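Cytochrome B5 (Hadesarchaea archaeon YNP_N21, PDB 6NZX) binds protoporphyrin IX heme with a six-coordinate iron and probably carries electrons between redox partners. Local coordinates at residues Gly34-His37 with Trp38-Gly41; Glu55-Arg59 with Ala60-Ala64. One frame throughout, in Å; residues are numbered along the deposited sequence.

Interaction 1 (Gly34-His37 with Trp38-Gly41). With HEM (protoporphyrin IX containing Fe), chain B.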
loop_
_atom_site.group_PDB
_atom_site.type_symbol
_atom_site.label_atom_id
_atom_site.label_comp_id
_atom_site.label_asym_id
_atom_site.label_seq_id
_atom_site.Cartn_x
_atom_site.Cartn_y
_atom_site.Cartn_z
ATOM N N GLY A 34 -6.296 8.544 1.064
ATOM C CA GLY A 34 -6.878 9.612 0.249
ATOM C C GLY A 34 -7.308 9.131 -1.127
ATOM O O GLY A 34 -8.219 9.705 -1.685
ATOM N N SER A 35 -6.634 8.106 -1.676
ATOM C CA SER A 35 -7.139 7.342 -2.817
ATOM C C SER A 35 -8.435 6.630 -2.410
ATOM O O SER A 35 -8.415 5.726 -1.567
ATOM C CB SER A 35 -6.122 6.345 -3.312
ATOM O OG SER A 35 -6.671 5.483 -4.302
ATOM N N PHE A 36 -9.552 7.003 -3.038
ATOM C CA PHE A 36 -10.826 6.352 -2.763
ATOM C C PHE A 36 -10.777 4.863 -3.145
ATOM O O PHE A 36 -11.573 4.077 -2.651
ATOM C CB PHE A 36 -12.002 7.055 -3.443
ATOM C CG PHE A 36 -13.300 6.648 -2.797
ATOM C CD1 PHE A 36 -13.678 7.191 -1.575
ATOM C CD2 PHE A 36 -14.081 5.643 -3.348
ATOM C CE1 PHE A 36 -14.846 6.780 -0.950
ATOM C CE2 PHE A 36 -15.241 5.222 -2.714
ATOM C CZ PHE A 36 -15.622 5.796 -1.519
ATOM N N HIS A 37 -9.809 4.474 -3.981
ATOM C CA HIS A 37 -9.568 3.063 -4.303
ATOM C C HIS A 37 -9.066 2.278 -3.086
ATOM O O HIS A 37 -9.150 1.065 -3.075
ATOM C CB HIS A 37 -8.585 2.950 -5.475
ATOM C CG HIS A 37 -9.139 3.550 -6.724
ATOM N ND1 HIS A 37 -9.793 2.794 -7.681
ATOM C CD2 HIS A 37 -9.200 4.835 -7.144
ATOM C CE1 HIS A 37 -10.214 3.583 -8.646
ATOM N NE2 HIS A 37 -9.844 4.837 -8.354
ATOM N N TRP A 38 -8.514 2.976 -2.090
ATOM C CA TRP A 38 -7.891 2.324 -0.942
ATOM C C TRP A 38 -8.522 2.722 0.395
ATOM O O TRP A 38 -8.036 2.266 1.425
ATOM C CB TRP A 38 -6.397 2.643 -0.919
ATOM C CG TRP A 38 -5.647 1.914 -1.979
ATOM C CD1 TRP A 38 -5.342 2.359 -3.228
ATOM C CD2 TRP A 38 -5.152 0.573 -1.888
ATOM N NE1 TRP A 38 -4.644 1.404 -3.906
ATOM C CE2 TRP A 38 -4.522 0.293 -3.115
ATOM C CE3 TRP A 38 -5.147 -0.398 -0.879
ATOM C CZ2 TRP A 38 -3.905 -0.925 -3.363
ATOM C CZ3 TRP A 38 -4.544 -1.608 -1.133
ATOM C CH2 TRP A 38 -3.939 -1.866 -2.363
ATOM N N LYS A 39 -9.580 3.539 0.404
ATOM C CA LYS A 39 -10.188 3.947 1.687
ATOM C C LYS A 39 -10.797 2.704 2.349
ATOM O O LYS A 39 -11.232 1.786 1.671
ATOM C CB LYS A 39 -11.194 5.086 1.483
ATOM C CG LYS A 39 -10.595 6.446 1.107
ATOM C CD LYS A 39 -9.313 6.844 1.838
ATOM C CE LYS A 39 -9.421 6.891 3.354
ATOM N NZ LYS A 39 -9.845 8.225 3.854
ATOM N N GLY A 40 -10.738 2.651 3.684
ATOM C CA GLY A 40 -11.078 1.448 4.446
ATOM C C GLY A 40 -9.959 0.413 4.389
ATOM O O GLY A 40 -10.010 -0.603 5.084
ATOM N N GLY A 41 -8.949 0.661 3.545
ATOM C CA GLY A 41 -7.797 -0.238 3.388
ATOM C C GLY A 41 -8.098 -1.477 2.556
ATOM O O GLY A 41 -7.349 -2.453 2.604
HETATM C CHA HEM B . -6.122 1.870 -9.305
HETATM C CHB HEM B . -8.196 -2.600 -9.648
HETATM C CHC HEM B . -4.309 -4.506 -7.362
HETATM C CHD HEM B . -2.473 -0.035 -6.760
HETATM C C1A HEM B . -7.020 0.773 -9.652
HETATM C C2A HEM B . -8.249 1.053 -10.411
HETATM C C3A HEM B . -8.846 -0.305 -10.500
HETATM C C4A HEM B . -7.947 -1.145 -9.828
HETATM C CMA HEM B . -10.152 -0.640 -11.183
HETATM C CAA HEM B . -8.707 2.397 -10.954
HETATM C CBA HEM B . -7.942 2.742 -12.255
HETATM C CGA HEM B . -7.302 4.138 -12.270
HETATM O O1A HEM B . -6.215 4.292 -12.880
HETATM O O2A HEM B . -7.860 5.110 -11.696
HETATM C C1B HEM B . -7.321 -3.587 -8.989
HETATM C C2B HEM B . -7.620 -4.953 -8.936
HETATM C C3B HEM B . -6.450 -5.559 -8.260
HETATM C C4B HEM B . -5.607 -4.380 -8.033
HETATM C CMB HEM B . -8.836 -5.700 -9.428
HETATM C CAB HEM B . -6.130 -6.977 -7.791
HETATM C CBB HEM B . -5.823 -7.950 -8.920
HETATM C C1C HEM B . -3.389 -3.439 -7.008
HETATM C C2C HEM B . -2.232 -3.731 -6.314
HETATM C C3C HEM B . -1.659 -2.387 -6.077
HETATM C C4C HEM B . -2.619 -1.488 -6.729
HETATM C CMC HEM B . -1.791 -5.111 -5.928
HETATM C CAC HEM B . -0.383 -1.937 -5.450
HETATM C CBC HEM B . 0.601 -2.760 -5.153
HETATM C C1D HEM B . -3.353 0.937 -7.410
HETATM C C2D HEM B . -3.068 2.299 -7.387
HETATM C C3D HEM B . -4.149 2.895 -8.167
HETATM C C4D HEM B . -4.909 1.770 -8.506
HETATM C CMD HEM B . -1.899 3.001 -6.751
HETATM C CAD HEM B . -4.378 4.367 -8.488
HETATM C CBD HEM B . -5.219 4.959 -7.349
HETATM C CGD HEM B . -5.631 6.392 -7.590
HETATM O O1D HEM B . -6.338 6.975 -6.738
HETATM O O2D HEM B . -5.264 6.977 -8.632
HETATM N NA HEM B . -6.874 -0.510 -9.297
HETATM N NB HEM B . -6.125 -3.232 -8.467
HETATM N NC HEM B . -3.655 -2.162 -7.251
HETATM N ND HEM B . -4.457 0.584 -8.074
HETATM FE FE HEM B . -5.262 -1.341 -8.281
#
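Trp38 meets Ser35 twice, through backbone and side chain, and illustrates how a tight turn can present several groups to one cofactor. Its N-H closes the turn on Ser35 O at 2.8 Å; with Phe36 and His37 at the corners this is a type I turn. The indole then leans toward the heme. Ser35 OG lies in the ring plane at its edge, 3.6 Å from Trp38 CD1, and the far corner, Trp38 CZ2, reaches within 3.6 Å of HEM C4C. Because Ser35 OG stands opposite its own backbone N (chi1 172°), it is turned to the heme propionate and donates to HEM O1D at 2.9 Å, while accepting only a weak bond from His37 N. His37 sends its ring over the porphyrin margin, with HEM CHA above one face; its ND1 pairs with His44, and its carbonyl O holds the axial ligand His43 through ND1.

Lys39 folds back over the turn, its chain kinked at three successive torsions. Lys39 CG rests 3.5 Å from Ser35 O, and the lysine side chain crosses that of Phe36 at about a right angle, while Lys39 CD comes 3.5 Å from Gly34 N. Lys39 and Gly40 then form the corners of a type II turn, in which positive phi (77°) suits glycine, closed by Gly41 N to Trp38 O at 2.8 Å.

The double turn links strand 28-31 to strand 42-43 along the heme pocket. Trp38 stacks on His43 and touches Val32, Ala49 and Leu53, Ser35 leans on Phe70, and the Gly41 backbone bonds to Ala49, just beyond strand 47-48.

Interaction 2 (Glu55-Arg59 with Ala60-Ala64). With HEM (protoporphyrin IX containing Fe), chain B.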
loop_
_atom_site.group_PDB
_atom_site.type_symbol
_atom_site.label_atom_id
_atom_site.label_comp_id
_atom_site.label_asym_id
_atom_site.label_seq_id
_atom_site.Cartn_x
_atom_site.Cartn_y
_atom_site.Cartn_z
ATOM N N GLU A 55 3.701 -9.163 -5.817
ATOM C CA GLU A 55 3.223 -10.281 -6.613
ATOM C C GLU A 55 1.805 -10.025 -7.126
ATOM O O GLU A 55 1.513 -10.388 -8.252
ATOM C CB GLU A 55 3.229 -11.587 -5.819
ATOM C CG GLU A 55 4.528 -12.360 -5.944
ATOM C CD GLU A 55 4.355 -13.864 -6.078
ATOM O OE1 GLU A 55 3.846 -14.322 -7.135
ATOM O OE2 GLU A 55 4.710 -14.576 -5.112
ATOM N N SER A 56 0.966 -9.381 -6.308
ATOM C CA SER A 56 -0.473 -9.182 -6.561
ATOM C C SER A 56 -0.754 -8.359 -7.827
ATOM O O SER A 56 -1.881 -8.356 -8.300
ATOM C CB SER A 56 -1.142 -8.528 -5.362
ATOM O OG SER A 56 -1.019 -9.339 -4.200
ATOM N N ILE A 57 0.233 -7.619 -8.342
ATOM C CA ILE A 57 -0.020 -6.626 -9.409
ATOM C C ILE A 57 -0.309 -7.351 -10.735
ATOM O O ILE A 57 -0.998 -6.803 -11.606
ATOM C CB ILE A 57 1.160 -5.637 -9.534
ATOM C CG1 ILE A 57 0.768 -4.349 -10.271
ATOM C CG2 ILE A 57 2.370 -6.309 -10.174
ATOM C CD1 ILE A 57 -0.199 -3.455 -9.510
ATOM N N GLY A 58 0.210 -8.581 -10.867
ATOM C CA GLY A 58 0.119 -9.402 -12.072
ATOM C C GLY A 58 -1.316 -9.617 -12.537
ATOM O O GLY A 58 -1.572 -9.676 -13.740
ATOM N N ARG A 59 -2.240 -9.726 -11.571
ATOM C CA ARG A 59 -3.649 -9.996 -11.813
ATOM C C ARG A 59 -4.455 -8.687 -11.927
ATOM O O ARG A 59 -5.589 -8.718 -12.382
ATOM C CB ARG A 59 -4.168 -10.909 -10.695
ATOM C CG ARG A 59 -3.421 -12.234 -10.585
ATOM C CD ARG A 59 -3.421 -12.854 -9.194
ATOM N NE ARG A 59 -3.286 -14.306 -9.271
ATOM C CZ ARG A 59 -4.298 -15.174 -9.223
ATOM N NH1 ARG A 59 -5.467 -14.817 -8.721
ATOM N NH2 ARG A 59 -4.136 -16.401 -9.682
ATOM N N ALA A 60 -3.876 -7.542 -11.532
ATOM C CA ALA A 60 -4.566 -6.239 -11.585
ATOM C C ALA A 60 -4.868 -5.868 -13.034
ATOM O O ALA A 60 -4.108 -6.254 -13.915
ATOM C CB ALA A 60 -3.715 -5.168 -10.940
ATOM N N PRO A 61 -5.912 -5.043 -13.303
ATOM C CA PRO A 61 -6.185 -4.511 -14.645
ATOM C C PRO A 61 -5.345 -3.271 -14.986
ATOM O O PRO A 61 -5.764 -2.408 -15.758
ATOM C CB PRO A 61 -7.664 -4.100 -14.545
ATOM C CG PRO A 61 -7.785 -3.604 -13.115
ATOM C CD PRO A 61 -6.879 -4.533 -12.318
ATOM N N HIS A 62 -4.166 -3.181 -14.370
ATOM C CA HIS A 62 -3.301 -2.027 -14.443
ATOM C C HIS A 62 -1.898 -2.477 -14.037
ATOM O O HIS A 62 -1.708 -3.648 -13.679
ATOM C CB HIS A 62 -3.850 -0.887 -13.564
ATOM C CG HIS A 62 -3.828 -1.147 -12.090
ATOM N ND1 HIS A 62 -2.653 -1.190 -11.358
ATOM C CD2 HIS A 62 -4.835 -1.327 -11.200
ATOM C CE1 HIS A 62 -2.943 -1.397 -10.083
ATOM N NE2 HIS A 62 -4.280 -1.461 -9.945
ATOM N N THR A 63 -0.931 -1.557 -14.101
ATOM C CA THR A 63 0.446 -1.840 -13.643
ATOM C C THR A 63 0.787 -0.892 -12.481
ATOM O O THR A 63 -0.039 -0.059 -12.056
ATOM C CB THR A 63 1.432 -1.832 -14.826
ATOM O OG1 THR A 63 1.422 -0.556 -15.463
ATOM C CG2 THR A 63 1.116 -2.907 -15.843
ATOM N N ALA A 64 2.006 -1.041 -11.954
ATOM C CA ALA A 64 2.455 -0.359 -10.746
ATOM C C ALA A 64 2.709 1.132 -10.988
ATOM O O ALA A 64 2.908 1.865 -10.025
ATOM C CB ALA A 64 3.692 -1.041 -10.225
HETATM C CHA HEM B . -6.122 1.870 -9.305
HETATM C CHB HEM B . -8.196 -2.600 -9.648
HETATM C CHC HEM B . -4.309 -4.506 -7.362
HETATM C CHD HEM B . -2.473 -0.035 -6.760
HETATM C C1A HEM B . -7.020 0.773 -9.652
HETATM C C2A HEM B . -8.249 1.053 -10.411
HETATM C C3A HEM B . -8.846 -0.305 -10.500
HETATM C C4A HEM B . -7.947 -1.145 -9.828
HETATM C CMA HEM B . -10.152 -0.640 -11.183
HETATM C CAA HEM B . -8.707 2.397 -10.954
HETATM C CBA HEM B . -7.942 2.742 -12.255
HETATM C CGA HEM B . -7.302 4.138 -12.270
HETATM O O1A HEM B . -6.215 4.292 -12.880
HETATM O O2A HEM B . -7.860 5.110 -11.696
HETATM C C1B HEM B . -7.321 -3.587 -8.989
HETATM C C2B HEM B . -7.620 -4.953 -8.936
HETATM C C3B HEM B . -6.450 -5.559 -8.260
HETATM C C4B HEM B . -5.607 -4.380 -8.033
HETATM C CMB HEM B . -8.836 -5.700 -9.428
HETATM C CAB HEM B . -6.130 -6.977 -7.791
HETATM C CBB HEM B . -5.823 -7.950 -8.920
HETATM C C1C HEM B . -3.389 -3.439 -7.008
HETATM C C2C HEM B . -2.232 -3.731 -6.314
HETATM C C3C HEM B . -1.659 -2.387 -6.077
HETATM C C4C HEM B . -2.619 -1.488 -6.729
HETATM C CMC HEM B . -1.791 -5.111 -5.928
HETATM C CAC HEM B . -0.383 -1.937 -5.450
HETATM C CBC HEM B . 0.601 -2.760 -5.153
HETATM C C1D HEM B . -3.353 0.937 -7.410
HETATM C C2D HEM B . -3.068 2.299 -7.387
HETATM C C3D HEM B . -4.149 2.895 -8.167
HETATM C C4D HEM B . -4.909 1.770 -8.506
HETATM C CMD HEM B . -1.899 3.001 -6.751
HETATM C CAD HEM B . -4.378 4.367 -8.488
HETATM C CBD HEM B . -5.219 4.959 -7.349
HETATM C CGD HEM B . -5.631 6.392 -7.590
HETATM O O1D HEM B . -6.338 6.975 -6.738
HETATM O O2D HEM B . -5.264 6.977 -8.632
HETATM N NA HEM B . -6.874 -0.510 -9.297
HETATM N NB HEM B . -6.125 -3.232 -8.467
HETATM N NC HEM B . -3.655 -2.162 -7.251
HETATM N ND HEM B . -4.457 0.584 -8.074
HETATM FE FE HEM B . -5.262 -1.341 -8.281
#
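Ile57 and His62 make the tight side of this contact, a worked case of a heme ligand held by its own loop. Ile57 CD1 approaches His62 CE1 at 3.5 Å, the two side chains crossing almost perpendicularly, and the same methyl touches HEM C2C. Ile57 CG1 runs opposite its backbone N (chi1 -161°), which carries CD1 to the imidazole and the porphyrin. The methyl of Ala60 lies 3.8 Å above the imidazole plane, over its centre. Ala60 N bonds to Ile57 O at 3.0 Å, closing a type I turn with Gly58 and Arg59 at its corners, and also lies 3.3 Å from HEM CBB. Pro61 CD sits against HEM C2B, and Ser56 CB against HEM CMC.

The outer side is looser. Arg59 is exposed, its chain extended from CG to NE; its CB touches Ala60 N and the vinyl carbon HEM CBB, and its backbone C also lies against that vinyl. Gly58 and Thr63 are likewise at the surface.

His62 NE2 binds the heme iron at 1.9 Å, with His43 NE2 as the second axial ligand. At the other nitrogen, His62 ND1 donates to Thr63 O at 2.9 Å, which, together with the iron bond, helps fix the ring's rotation. That bond probably makes the imidazole a stronger electron donor, and bis-histidine ligation of this kind is consistent with electron transfer at a six-coordinate iron.

How the interactions relate
Interactions 1 and 2 belong to one cytochrome b5-like domain and come in series along the chain, separated by the short antiparallel pair 42-43 and 47-48. Their centres lie about 17 Å apart and their nearest atoms about 7 Å apart, so what joins them is the heme. Residues 34-41 meet it at a propionate and along its margin, just ahead of the axial ligand His43; residues 55-64 grip the vinyl on the opposite pyrrole and supply the other axial ligand, His62. Neither contact lies in the four-stranded sheet. The principle is familiar: loops projecting from a compact scaffold enclose the cofactor and divide the work of ligating it and anchoring its periphery.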